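Haloperoxidase (Corallina officinalis, PDB 1QHB) catalyses the halogenation of organic substrates with bromide and hydrogen peroxide, as a vanadate-dependent, calcium-stabilised homododecamer. Local coordinates at residues P106-D111 / D303-R308; D294-L299 / V459-S464; D444-N449 / K463-P468; D507-V512 / S522-P527. All coordinates share one frame; numbering follows the deposited sequence.

Interaction 1 of 4, residues P106-D111 / D303-R308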
loop_
_atom_site.group_PDB
_atom_site.type_symbol
_atom_site.label_atom_id
_atom_site.label_comp_id
_atom_site.label_asym_id
_atom_site.label_seq_id
_atom_site.Cartn_x
_atom_site.Cartn_y
_atom_site.Cartn_z
ATOM N N PRO A 106 -13.974 35.593 -47.718
ATOM C CA PRO A 106 -13.593 36.739 -46.924
ATOM C C PRO A 106 -13.533 37.993 -47.770
ATOM O O PRO A 106 -13.299 38.077 -48.972
ATOM C CB PRO A 106 -12.244 36.385 -46.316
ATOM C CG PRO A 106 -11.992 34.966 -46.651
ATOM C CD PRO A 106 -12.912 34.567 -47.759
ATOM N N ILE A 107 -13.832 39.116 -47.093
ATOM C CA ILE A 107 -13.730 40.407 -47.756
ATOM C C ILE A 107 -12.457 41.059 -47.214
ATOM O O ILE A 107 -12.334 41.365 -46.014
ATOM C CB ILE A 107 -14.958 41.309 -47.551
ATOM C CG1 ILE A 107 -16.187 40.574 -48.114
ATOM C CG2 ILE A 107 -14.754 42.650 -48.227
ATOM C CD1 ILE A 107 -17.500 41.184 -47.668
ATOM N N TRP A 108 -11.463 41.199 -48.079
ATOM C CA TRP A 108 -10.164 41.669 -47.645
ATOM C C TRP A 108 -10.057 43.160 -47.899
ATOM O O TRP A 108 -10.857 43.610 -48.736
ATOM C CB TRP A 108 -9.066 40.952 -48.453
ATOM C CG TRP A 108 -9.095 39.468 -48.249
ATOM C CD1 TRP A 108 -9.376 38.520 -49.181
ATOM C CD2 TRP A 108 -8.785 38.774 -47.038
ATOM N NE1 TRP A 108 -9.312 37.259 -48.620
ATOM C CE2 TRP A 108 -8.919 37.405 -47.297
ATOM C CE3 TRP A 108 -8.423 39.191 -45.754
ATOM C CZ2 TRP A 108 -8.715 36.421 -46.320
ATOM C CZ3 TRP A 108 -8.237 38.242 -44.784
ATOM C CH2 TRP A 108 -8.383 36.874 -45.075
ATOM N N ARG A 109 -9.072 43.823 -47.331
ATOM C CA ARG A 109 -8.871 45.237 -47.606
ATOM C C ARG A 109 -8.098 45.453 -48.906
ATOM O O ARG A 109 -8.348 46.406 -49.664
ATOM C CB ARG A 109 -8.053 45.889 -46.480
ATOM C CG ARG A 109 -8.808 45.923 -45.139
ATOM C CD ARG A 109 -7.841 46.459 -44.056
ATOM N NE ARG A 109 -8.650 46.863 -42.896
ATOM C CZ ARG A 109 -9.015 46.096 -41.882
ATOM N NH1 ARG A 109 -8.601 44.826 -41.821
ATOM N NH2 ARG A 109 -9.768 46.635 -40.931
ATOM N N SER A 110 -7.075 44.631 -49.166
ATOM C CA SER A 110 -6.254 44.847 -50.344
ATOM C C SER A 110 -6.800 44.235 -51.626
ATOM O O SER A 110 -7.482 43.227 -51.663
ATOM C CB SER A 110 -4.821 44.346 -50.089
ATOM O OG SER A 110 -4.768 42.938 -50.122
ATOM N N ASP A 111 -6.537 44.984 -52.707
ATOM C CA ASP A 111 -6.895 44.556 -54.064
ATOM C C ASP A 111 -6.230 43.236 -54.380
ATOM O O ASP A 111 -6.857 42.277 -54.850
ATOM C CB ASP A 111 -6.445 45.636 -55.048
ATOM C CG ASP A 111 -7.276 46.912 -54.928
ATOM O OD1 ASP A 111 -8.393 46.845 -54.368
ATOM O OD2 ASP A 111 -6.831 47.991 -55.396
ATOM N N ASP A 303 -5.270 39.542 -40.477
ATOM C CA ASP A 303 -6.607 38.973 -40.454
ATOM C C ASP A 303 -6.655 37.587 -41.101
ATOM O O ASP A 303 -7.727 37.112 -41.508
ATOM C CB ASP A 303 -7.551 39.921 -41.215
ATOM C CG ASP A 303 -7.936 41.153 -40.473
ATOM O OD1 ASP A 303 -7.670 41.355 -39.257
ATOM O OD2 ASP A 303 -8.556 42.030 -41.132
ATOM N N ALA A 304 -5.525 36.885 -41.219
ATOM C CA ALA A 304 -5.467 35.524 -41.706
ATOM C C ALA A 304 -5.442 35.217 -43.210
ATOM O O ALA A 304 -5.496 34.018 -43.616
ATOM C CB ALA A 304 -6.564 34.689 -41.006
ATOM N N ALA A 305 -5.245 36.229 -44.054
ATOM C CA ALA A 305 -5.199 35.917 -45.499
ATOM C C ALA A 305 -4.083 34.911 -45.764
ATOM O O ALA A 305 -2.929 35.095 -45.373
ATOM C CB ALA A 305 -5.080 37.214 -46.288
ATOM N N ASP A 306 -4.385 33.816 -46.504
ATOM C CA ASP A 306 -3.385 32.795 -46.681
ATOM C C ASP A 306 -2.509 33.103 -47.891
ATOM O O ASP A 306 -2.809 32.705 -49.021
ATOM C CB ASP A 306 -4.016 31.410 -46.804
ATOM C CG ASP A 306 -2.974 30.327 -46.646
ATOM O OD1 ASP A 306 -1.749 30.662 -46.581
ATOM O OD2 ASP A 306 -3.371 29.164 -46.538
ATOM N N PHE A 307 -1.390 33.763 -47.679
ATOM C CA PHE A 307 -0.449 34.078 -48.720
ATOM C C PHE A 307 0.647 33.033 -48.865
ATOM O O PHE A 307 1.609 33.368 -49.558
ATOM C CB PHE A 307 0.231 35.417 -48.407
ATOM C CG PHE A 307 -0.449 36.596 -49.001
ATOM C CD1 PHE A 307 -0.231 36.977 -50.316
ATOM C CD2 PHE A 307 -1.333 37.362 -48.221
ATOM C CE1 PHE A 307 -0.869 38.101 -50.823
ATOM C CE2 PHE A 307 -1.997 38.455 -48.718
ATOM C CZ PHE A 307 -1.736 38.828 -50.029
ATOM N N ARG A 308 0.586 31.873 -48.206
ATOM C CA ARG A 308 1.650 30.906 -48.310
ATOM C C ARG A 308 1.893 30.481 -49.747
ATOM O O ARG A 308 0.987 30.048 -50.471
ATOM C CB ARG A 308 1.372 29.626 -47.459
ATOM C CG ARG A 308 1.512 29.949 -45.972
ATOM C CD ARG A 308 1.126 28.802 -45.047
ATOM N NE ARG A 308 -0.297 28.491 -45.135
ATOM C CZ ARG A 308 -0.935 27.540 -44.499
ATOM N NH1 ARG A 308 -0.294 26.701 -43.694
ATOM N NH2 ARG A 308 -2.252 27.396 -44.717
#

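Interaction 2 of 4, residues D294-L299 / V459-S464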
loop_
_atom_site.group_PDB
_atom_site.type_symbol
_atom_site.label_atom_id
_atom_site.label_comp_id
_atom_site.label_asym_id
_atom_site.label_seq_id
_atom_site.Cartn_x
_atom_site.Cartn_y
_atom_site.Cartn_z
ATOM N N ASP A 294 3.059 47.000 -47.494
ATOM C CA ASP A 294 1.899 47.834 -47.685
ATOM C C ASP A 294 0.918 47.566 -46.527
ATOM O O ASP A 294 0.589 46.401 -46.235
ATOM C CB ASP A 294 1.262 47.477 -49.033
ATOM C CG ASP A 294 -0.092 48.128 -49.132
ATOM O OD1 ASP A 294 -0.159 49.350 -49.359
ATOM O OD2 ASP A 294 -1.104 47.442 -48.960
ATOM N N LEU A 295 0.387 48.654 -45.948
ATOM C CA LEU A 295 -0.548 48.564 -44.854
ATOM C C LEU A 295 -1.749 47.691 -45.089
ATOM O O LEU A 295 -2.057 46.839 -44.205
ATOM C CB LEU A 295 -1.059 49.962 -44.469
ATOM C CG LEU A 295 -1.898 49.948 -43.168
ATOM C CD1 LEU A 295 -1.009 49.449 -42.037
ATOM C CD2 LEU A 295 -2.490 51.324 -42.891
ATOM N N LYS A 296 -2.444 47.844 -46.233
ATOM C CA LYS A 296 -3.626 46.955 -46.385
ATOM C C LYS A 296 -3.298 45.498 -46.526
ATOM O O LYS A 296 -4.079 44.669 -46.016
ATOM C CB LYS A 296 -4.467 47.439 -47.567
ATOM C CG LYS A 296 -5.016 48.843 -47.278
ATOM C CD LYS A 296 -5.736 49.304 -48.556
ATOM C CE LYS A 296 -6.474 50.611 -48.271
ATOM N NZ LYS A 296 -7.585 50.764 -49.258
ATOM N N VAL A 297 -2.204 45.155 -47.226
ATOM C CA VAL A 297 -1.823 43.722 -47.355
ATOM C C VAL A 297 -1.374 43.223 -45.988
ATOM O O VAL A 297 -1.740 42.137 -45.545
ATOM C CB VAL A 297 -0.664 43.588 -48.341
ATOM C CG1 VAL A 297 -0.103 42.197 -48.384
ATOM C CG2 VAL A 297 -1.068 44.082 -49.735
ATOM N N PHE A 298 -0.620 44.034 -45.236
ATOM C CA PHE A 298 -0.217 43.675 -43.879
ATOM C C PHE A 298 -1.435 43.403 -42.986
ATOM O O PHE A 298 -1.496 42.357 -42.340
ATOM C CB PHE A 298 0.640 44.798 -43.318
ATOM C CG PHE A 298 0.787 44.725 -41.812
ATOM C CD1 PHE A 298 1.820 43.974 -41.250
ATOM C CD2 PHE A 298 -0.110 45.405 -40.982
ATOM C CE1 PHE A 298 1.950 43.918 -39.858
ATOM C CE2 PHE A 298 0.005 45.308 -39.609
ATOM C CZ PHE A 298 1.034 44.571 -39.051
ATOM N N LEU A 299 -2.497 44.212 -43.065
ATOM C CA LEU A 299 -3.694 43.986 -42.241
ATOM C C LEU A 299 -4.436 42.759 -42.685
ATOM O O LEU A 299 -4.878 42.000 -41.820
ATOM C CB LEU A 299 -4.605 45.194 -42.283
ATOM C CG LEU A 299 -4.029 46.474 -41.676
ATOM C CD1 LEU A 299 -4.966 47.661 -41.963
ATOM C CD2 LEU A 299 -3.873 46.332 -40.172
ATOM N N VAL A 459 -1.288 50.230 -53.110
ATOM C CA VAL A 459 -1.446 51.584 -52.580
ATOM C C VAL A 459 -2.257 51.599 -51.284
ATOM O O VAL A 459 -3.288 50.958 -51.108
ATOM C CB VAL A 459 -2.090 52.583 -53.557
ATOM C CG1 VAL A 459 -1.876 53.995 -53.023
ATOM C CG2 VAL A 459 -1.540 52.485 -54.970
ATOM N N SER A 460 -1.717 52.357 -50.330
ATOM C CA SER A 460 -2.317 52.577 -49.022
ATOM C C SER A 460 -1.940 53.991 -48.565
ATOM O O SER A 460 -0.869 54.488 -48.923
ATOM C CB SER A 460 -1.809 51.592 -47.963
ATOM O OG SER A 460 -2.112 50.274 -48.374
ATOM N N PRO A 461 -2.813 54.632 -47.801
ATOM C CA PRO A 461 -2.557 55.971 -47.318
ATOM C C PRO A 461 -1.343 56.004 -46.390
ATOM O O PRO A 461 -1.088 55.076 -45.623
ATOM C CB PRO A 461 -3.812 56.354 -46.553
ATOM C CG PRO A 461 -4.822 55.294 -46.794
ATOM C CD PRO A 461 -4.114 54.090 -47.341
ATOM N N GLY A 462 -0.579 57.085 -46.427
ATOM C CA GLY A 462 0.591 57.317 -45.625
ATOM C C GLY A 462 1.862 56.656 -46.130
ATOM O O GLY A 462 1.938 55.948 -47.126
ATOM N N LYS A 463 2.933 56.945 -45.400
ATOM C CA LYS A 463 4.233 56.323 -45.634
ATOM C C LYS A 463 4.119 54.930 -44.986
ATOM O O LYS A 463 3.162 54.686 -44.221
ATOM C CB LYS A 463 5.366 57.107 -45.003
ATOM C CG LYS A 463 5.629 58.468 -45.617
ATOM C CD LYS A 463 7.057 58.919 -45.367
ATOM C CE LYS A 463 7.148 59.854 -44.184
ATOM N NZ LYS A 463 8.569 60.248 -43.962
ATOM N N SER A 464 5.043 54.027 -45.314
ATOM C CA SER A 464 4.950 52.718 -44.683
ATOM C C SER A 464 6.193 52.497 -43.835
ATOM O O SER A 464 7.285 52.520 -44.423
ATOM C CB SER A 464 4.837 51.593 -45.712
ATOM O OG SER A 464 5.198 50.394 -45.029
HETATM O O HOH W 1 -2.926 48.380 -50.358
#

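Interaction 3 of 4, residues D444-N449 / K463-P468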
loop_
_atom_site.group_PDB
_atom_site.type_symbol
_atom_site.label_atom_id
_atom_site.label_comp_id
_atom_site.label_asym_id
_atom_site.label_seq_id
_atom_site.Cartn_x
_atom_site.Cartn_y
_atom_site.Cartn_z
ATOM N N ASP A 444 15.051 55.297 -43.671
ATOM C CA ASP A 444 15.547 54.375 -44.693
ATOM C C ASP A 444 14.544 53.330 -45.110
ATOM O O ASP A 444 14.449 52.963 -46.297
ATOM C CB ASP A 444 16.786 53.626 -44.134
ATOM C CG ASP A 444 17.929 54.626 -44.009
ATOM O OD1 ASP A 444 17.891 55.706 -44.644
ATOM O OD2 ASP A 444 18.873 54.356 -43.273
ATOM N N SER A 445 13.792 52.840 -44.113
ATOM C CA SER A 445 12.813 51.772 -44.370
ATOM C C SER A 445 11.629 52.311 -45.109
ATOM O O SER A 445 11.126 51.650 -46.043
ATOM C CB SER A 445 12.526 51.159 -42.987
ATOM O OG SER A 445 11.189 50.763 -42.827
ATOM N N ALA A 446 11.107 53.509 -44.782
ATOM C CA ALA A 446 9.985 54.072 -45.560
ATOM C C ALA A 446 10.366 54.194 -47.027
ATOM O O ALA A 446 9.594 53.917 -47.934
ATOM C CB ALA A 446 9.627 55.480 -45.058
ATOM N N SER A 447 11.619 54.552 -47.299
ATOM C CA SER A 447 12.102 54.740 -48.670
ATOM C C SER A 447 12.224 53.392 -49.333
ATOM O O SER A 447 11.719 53.189 -50.432
ATOM C CB SER A 447 13.397 55.544 -48.597
ATOM O OG SER A 447 14.160 55.416 -49.791
ATOM N N SER A 448 12.738 52.383 -48.610
ATOM C CA SER A 448 12.782 51.040 -49.230
ATOM C C SER A 448 11.366 50.524 -49.452
ATOM O O SER A 448 11.148 49.924 -50.489
ATOM C CB SER A 448 13.621 50.102 -48.356
ATOM O OG SER A 448 13.543 48.751 -48.822
ATOM N N ASN A 449 10.428 50.707 -48.520
ATOM C CA ASN A 449 9.069 50.209 -48.690
ATOM C C ASN A 449 8.316 50.925 -49.811
ATOM O O ASN A 449 7.478 50.316 -50.504
ATOM C CB ASN A 449 8.313 50.372 -47.371
ATOM C CG ASN A 449 8.778 49.399 -46.292
ATOM O OD1 ASN A 449 9.558 48.494 -46.574
ATOM N ND2 ASN A 449 8.366 49.486 -45.040
ATOM N N LYS A 463 2.933 56.945 -45.400
ATOM C CA LYS A 463 4.233 56.323 -45.634
ATOM C C LYS A 463 4.119 54.930 -44.986
ATOM O O LYS A 463 3.162 54.686 -44.221
ATOM C CB LYS A 463 5.366 57.107 -45.003
ATOM C CG LYS A 463 5.629 58.468 -45.617
ATOM C CD LYS A 463 7.057 58.919 -45.367
ATOM C CE LYS A 463 7.148 59.854 -44.184
ATOM N NZ LYS A 463 8.569 60.248 -43.962
ATOM N N SER A 464 5.043 54.027 -45.314
ATOM C CA SER A 464 4.950 52.718 -44.683
ATOM C C SER A 464 6.193 52.497 -43.835
ATOM O O SER A 464 7.285 52.520 -44.423
ATOM C CB SER A 464 4.837 51.593 -45.712
ATOM O OG SER A 464 5.198 50.394 -45.029
ATOM N N PHE A 465 6.018 52.381 -42.498
ATOM C CA PHE A 465 7.210 52.097 -41.698
ATOM C C PHE A 465 7.200 50.622 -41.274
ATOM O O PHE A 465 7.907 50.245 -40.350
ATOM C CB PHE A 465 7.317 53.033 -40.492
ATOM C CG PHE A 465 7.278 54.487 -40.940
ATOM C CD1 PHE A 465 8.433 55.131 -41.364
ATOM C CD2 PHE A 465 6.089 55.192 -40.918
ATOM C CE1 PHE A 465 8.387 56.451 -41.767
ATOM C CE2 PHE A 465 6.049 56.523 -41.323
ATOM C CZ PHE A 465 7.190 57.155 -41.778
ATOM N N LEU A 466 6.395 49.759 -41.906
ATOM C CA LEU A 466 6.315 48.368 -41.607
ATOM C C LEU A 466 7.652 47.639 -41.765
ATOM O O LEU A 466 8.528 48.033 -42.546
ATOM C CB LEU A 466 5.297 47.731 -42.548
ATOM C CG LEU A 466 3.892 48.348 -42.402
ATOM C CD1 LEU A 466 3.115 47.942 -43.647
ATOM C CD2 LEU A 466 3.228 47.939 -41.105
ATOM N N LEU A 467 7.798 46.542 -41.003
ATOM C CA LEU A 467 9.036 45.754 -41.126
ATOM C C LEU A 467 8.874 44.871 -42.354
ATOM O O LEU A 467 7.947 44.058 -42.464
ATOM C CB LEU A 467 9.187 44.934 -39.825
ATOM C CG LEU A 467 10.299 43.879 -39.826
ATOM C CD1 LEU A 467 11.663 44.497 -39.685
ATOM C CD2 LEU A 467 10.144 42.922 -38.637
ATOM N N PRO A 468 9.753 44.984 -43.338
ATOM C CA PRO A 468 9.699 44.183 -44.543
ATOM C C PRO A 468 9.853 42.718 -44.171
ATOM O O PRO A 468 10.796 42.366 -43.473
ATOM C CB PRO A 468 10.799 44.734 -45.438
ATOM C CG PRO A 468 11.168 46.085 -44.875
ATOM C CD PRO A 468 10.915 45.936 -43.378
HETATM O O HOH W 2 7.082 54.423 -47.425
#

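Interaction 4 of 4, residues D507-V512 / S522-P527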
loop_
_atom_site.group_PDB
_atom_site.type_symbol
_atom_site.label_atom_id
_atom_site.label_comp_id
_atom_site.label_asym_id
_atom_site.label_seq_id
_atom_site.Cartn_x
_atom_site.Cartn_y
_atom_site.Cartn_z
ATOM N N ASP A 507 40.340 21.389 -38.603
ATOM C CA ASP A 507 41.457 22.140 -39.148
ATOM C C ASP A 507 41.239 22.798 -40.505
ATOM O O ASP A 507 41.997 23.709 -40.835
ATOM C CB ASP A 507 42.673 21.201 -39.255
ATOM C CG ASP A 507 43.057 20.635 -37.900
ATOM O OD1 ASP A 507 43.118 21.419 -36.929
ATOM O OD2 ASP A 507 43.287 19.410 -37.825
ATOM N N GLN A 508 40.273 22.380 -41.297
ATOM C CA GLN A 508 39.982 22.953 -42.604
ATOM C C GLN A 508 38.774 23.881 -42.468
ATOM O O GLN A 508 37.692 23.433 -42.056
ATOM C CB GLN A 508 39.646 21.895 -43.629
ATOM C CG GLN A 508 40.695 20.876 -44.030
ATOM C CD GLN A 508 40.137 20.007 -45.159
ATOM O OE1 GLN A 508 39.152 19.280 -45.000
ATOM N NE2 GLN A 508 40.768 20.098 -46.326
ATOM N N VAL A 509 38.970 25.160 -42.677
ATOM C CA VAL A 509 37.941 26.156 -42.541
ATOM C C VAL A 509 37.613 26.734 -43.900
ATOM O O VAL A 509 38.499 27.227 -44.591
ATOM C CB VAL A 509 38.310 27.284 -41.571
ATOM C CG1 VAL A 509 37.095 28.136 -41.222
ATOM C CG2 VAL A 509 38.864 26.715 -40.263
ATOM N N PHE A 510 36.338 26.626 -44.294
ATOM C CA PHE A 510 35.891 27.113 -45.571
ATOM C C PHE A 510 34.875 28.225 -45.451
ATOM O O PHE A 510 34.219 28.337 -44.445
ATOM C CB PHE A 510 35.212 25.986 -46.345
ATOM C CG PHE A 510 36.168 24.927 -46.783
ATOM C CD1 PHE A 510 36.990 25.126 -47.883
ATOM C CD2 PHE A 510 36.284 23.768 -46.043
ATOM C CE1 PHE A 510 37.910 24.140 -48.244
ATOM C CE2 PHE A 510 37.191 22.790 -46.403
ATOM C CZ PHE A 510 38.001 22.968 -47.506
ATOM N N GLU A 511 34.729 29.015 -46.463
ATOM C CA GLU A 511 33.722 30.076 -46.574
ATOM C C GLU A 511 33.215 30.056 -48.033
ATOM O O GLU A 511 33.891 29.430 -48.874
ATOM C CB GLU A 511 34.296 31.433 -46.304
ATOM C CG GLU A 511 34.549 31.795 -44.857
ATOM C CD GLU A 511 35.306 33.119 -44.774
ATOM O OE1 GLU A 511 34.686 34.094 -45.232
ATOM O OE2 GLU A 511 36.451 33.153 -44.276
ATOM N N VAL A 512 32.186 30.827 -48.304
ATOM C CA VAL A 512 31.656 30.879 -49.678
ATOM C C VAL A 512 32.436 31.990 -50.400
ATOM O O VAL A 512 32.658 33.075 -49.895
ATOM C CB VAL A 512 30.143 31.105 -49.686
ATOM C CG1 VAL A 512 29.573 31.287 -51.091
ATOM C CG2 VAL A 512 29.360 29.949 -49.031
ATOM N N SER A 522 39.131 29.657 -45.978
ATOM C CA SER A 522 38.901 30.907 -45.270
ATOM C C SER A 522 40.198 31.605 -44.886
ATOM O O SER A 522 41.222 30.948 -44.702
ATOM C CB SER A 522 38.131 30.537 -43.984
ATOM O OG SER A 522 38.107 31.619 -43.084
ATOM N N SER A 523 40.120 32.883 -44.509
ATOM C CA SER A 523 41.358 33.559 -44.051
ATOM C C SER A 523 41.542 33.279 -42.559
ATOM O O SER A 523 42.620 33.481 -42.005
ATOM C CB SER A 523 41.308 35.060 -44.308
ATOM O OG SER A 523 40.096 35.544 -43.726
ATOM N N PHE A 524 40.464 32.866 -41.887
ATOM C CA PHE A 524 40.583 32.464 -40.489
ATOM C C PHE A 524 41.395 31.170 -40.477
ATOM O O PHE A 524 41.127 30.175 -41.156
ATOM C CB PHE A 524 39.214 32.272 -39.873
ATOM C CG PHE A 524 39.265 31.896 -38.429
ATOM C CD1 PHE A 524 39.444 32.875 -37.463
ATOM C CD2 PHE A 524 39.127 30.563 -38.037
ATOM C CE1 PHE A 524 39.459 32.538 -36.123
ATOM C CE2 PHE A 524 39.181 30.210 -36.696
ATOM C CZ PHE A 524 39.342 31.223 -35.749
ATOM N N PRO A 525 42.475 31.150 -39.726
ATOM C CA PRO A 525 43.341 29.997 -39.649
ATOM C C PRO A 525 42.676 28.740 -39.094
ATOM O O PRO A 525 42.904 27.627 -39.596
ATOM C CB PRO A 525 44.463 30.423 -38.713
ATOM C CG PRO A 525 44.323 31.886 -38.490
ATOM C CD PRO A 525 42.915 32.287 -38.865
ATOM N N GLY A 526 41.902 28.878 -38.014
ATOM C CA GLY A 526 41.329 27.695 -37.362
ATOM C C GLY A 526 42.317 27.417 -36.226
ATOM O O GLY A 526 43.191 28.241 -35.957
ATOM N N PRO A 527 42.183 26.293 -35.568
ATOM C CA PRO A 527 41.113 25.347 -35.855
ATOM C C PRO A 527 39.848 25.807 -35.152
ATOM O O PRO A 527 39.800 26.728 -34.344
ATOM C CB PRO A 527 41.679 24.067 -35.208
ATOM C CG PRO A 527 42.283 24.619 -33.948
ATOM C CD PRO A 527 43.028 25.847 -34.425
#

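Interaction 1 of 4, residues P106-D111 / D303-R308
Two side chains carry this buried contact: Trp108 packs on Ala305, and Arg109 reaches Asp303. In the apolar part the indole is sandwiched. Ala305 CB sits over its six-membered ring, 3.6 Å from the centroid and 12° off the normal, a CH-pi contact; Pro106 CB of the same loop lies over the opposite face, toward the rim. With CG beside the backbone N (chi1 -61°), the outer end of the ring reaches the other segment, and Trp108 CH2 comes within 3.4 Å of Ala305 CA. At the rim, near the ring plane, Trp108 CZ3 lies 3.5 Å from Asp303 O, while the indole NE1 is bonded to Leu118 O.

The ring thus packs where helix 295-302 stops. Ala304, with positive phi, is the C-prime residue of a Schellman motif, and Ala305 N turns back to Asp300 O.

In the charged part, Arg109 NH1 meets Asp303 OD2 at 2.9 Å in a salt bridge. Its hydrogen bond is strongly bent and weak; the guanidinium and carboxylate planes are 45° apart. Asp303 OD1 accepts from His63 N, and Arg109 NH2 pairs with Asp65, so both groups have second partners. Beyond the turn, the Arg308 guanidinium pairs with both carboxylate oxygens of Asp306, NE with OD1 at 3.0 Å and NH2 with OD2 at 2.8 Å. Arg308 N also reaches Asp306 OD1, forming an Asx turn, and Arg308 NH1 forms a salt bridge to Asp369 of a neighbouring subunit.

Interaction 2 of 4, residues D294-L299 / V459-S464
The carboxylate of Asp294 is the flat group that meets Ser460. Ser460 OG and water 1 lie on different sides of its plane, and Val297 N is on the serine's side. The hydroxyl donates to Asp294 OD1, but the modelled separation from Ser460 OG to that atom, 2.4 Å, is very short, so its exact length is doubtful. Water 1 donates to Asp294 OD2 and to Val459 O, the latter at 2.7 Å, and so ties the carboxylate to the opposing loop a second time. On its anti side, 24° out of the plane, Asp294 OD2 takes Val297 N at 3.1 Å. This is an N-cap: Asp294 stands right before helix 295-302, and CG anti to the backbone N (chi1 169°) brings the carboxylate to the first turn.

Ser460 OG accepts from a second first-turn N-H, that of Lys296, at 3.3 Å and a nearly straight 165°. Around this polar centre the packing is mostly aliphatic. Leu295 CB lies 3.9 Å from Ser460 CB, and the extended Lys296 chain passes beside the serine hydroxyl toward Pro461 CD.

Bonded to the Val297 N-H at the N-terminus of the helix, the carboxylate of Asp294 would probably have its negative charge stabilised there, while the serine hydroxyl accepts from Lys296 N and would act as donor too, if the very short contact is real.

Interaction 3 of 4, residues D444-N449 / K463-P468
Hydrogen bonding centres on one amide, that of Asn449, whose ND2 addresses the backbone of Ser464 and Leu466. Asn449 ND2 donates to Leu466 O at 2.9 Å, with the acceptor close to the amide plane. Ser464 O is 3.3 Å from the same Asn449 ND2, but the donor stands above the carbonyl plane, 67° out of it. A weak third bond, from ND2 to Ser464 OG, can only be a minor component, since it must share one of the two amide hydrogens; that hydroxyl is bonded to Thr293 O as well. CG of Asn449 beside its backbone N (chi1 -72°) directs the amide at the loop. Asn449 OD1 touches Pro468 CG at 3.4 Å, the two side chains crossing at about a right angle.

Water 2 adds a bridge, donating to Ala446 O and accepting from Ser464 N at 3.0 Å. A CA-H...O contact joins Ala446 CA to Ser464 O at 3.3 Å, so this carbonyl receives both a helix CA and the asparagine.

Apolar packing is small: Ala446 CB meets Phe465 CE1 at 3.6 Å, approaching the ring obliquely. Ser445 OG is buried here and has no partner in the model, its nearest loop atom being Leu466 O at 3.8 Å.

The arrangement is a helix-loop packing: after helix 439-456 ends, the chain turns back and runs as an irregular loop across that same helix, with an asparagine side chain holding backbone carbonyls two residues apart.

Interaction 4 of 4, residues D507-V512 / S522-P527
Val509 points at the loop 522-527, and its atoms can be followed outward. Val509 CB lies 4.1 Å from both Ser522 CB and Phe524 O. From there Val509 CG1, anti to the backbone N (chi1 -167°), goes to Ser522 CB at 3.8 Å. The other branch, Val509 CG2, leans on Gly526 CA at 3.9 Å and meets the Phe524 ring at its edge, near the ring plane. The peptide bond after Gly526, to Pro527, is cis, and at this far end Asp507 OD1 touches Pro527 CB at 3.5 Å.

The backbone of Val509 takes part too. Ser522 N donates to Val509 O at 2.9 Å and 174°, carrying the antiparallel pairing of strands 510-512 and 519-521, where Glu511 is bonded to Val520, one step past the strand ends of this hairpin.

Glu511, two residues on and extended beyond CG, also points at the loop: Glu511 CG rests 3.9 Å from Ser522 CB, and Glu511 OE2 accepts from Ser522 OG at 2.6 Å through its anti lone pair. The same hydroxyl accepts from Phe524 N, making an ST turn.

Ser522 OG is therefore both donor and acceptor, its proton committed to Glu511 while it accepts from Phe524 N. The short bond would probably offset part of the charge on the carboxylate.

Overall arrangement
Interactions 1, 2 and 3 form one continuous patch on the same side of the chain, whereas interaction 4 stands apart. Helix 295-302 links the first two: its start meets the loop 459-464, its end leads into the segment 303-308, and Leu299 CD1 packs on Arg109 CD (3.8 Å), with centres about 13 Å apart. Interactions 2 and 3 share Lys463 and Ser464, with centres about 10 Å apart, and Leu466 CD1 reaches back to Leu295 N at 3.6 Å. The hairpin of interaction 4 lies about 47 Å from interaction 1 and 37 Å from interaction 3, centre to centre. All four lie away from the vanadate and calcium sites.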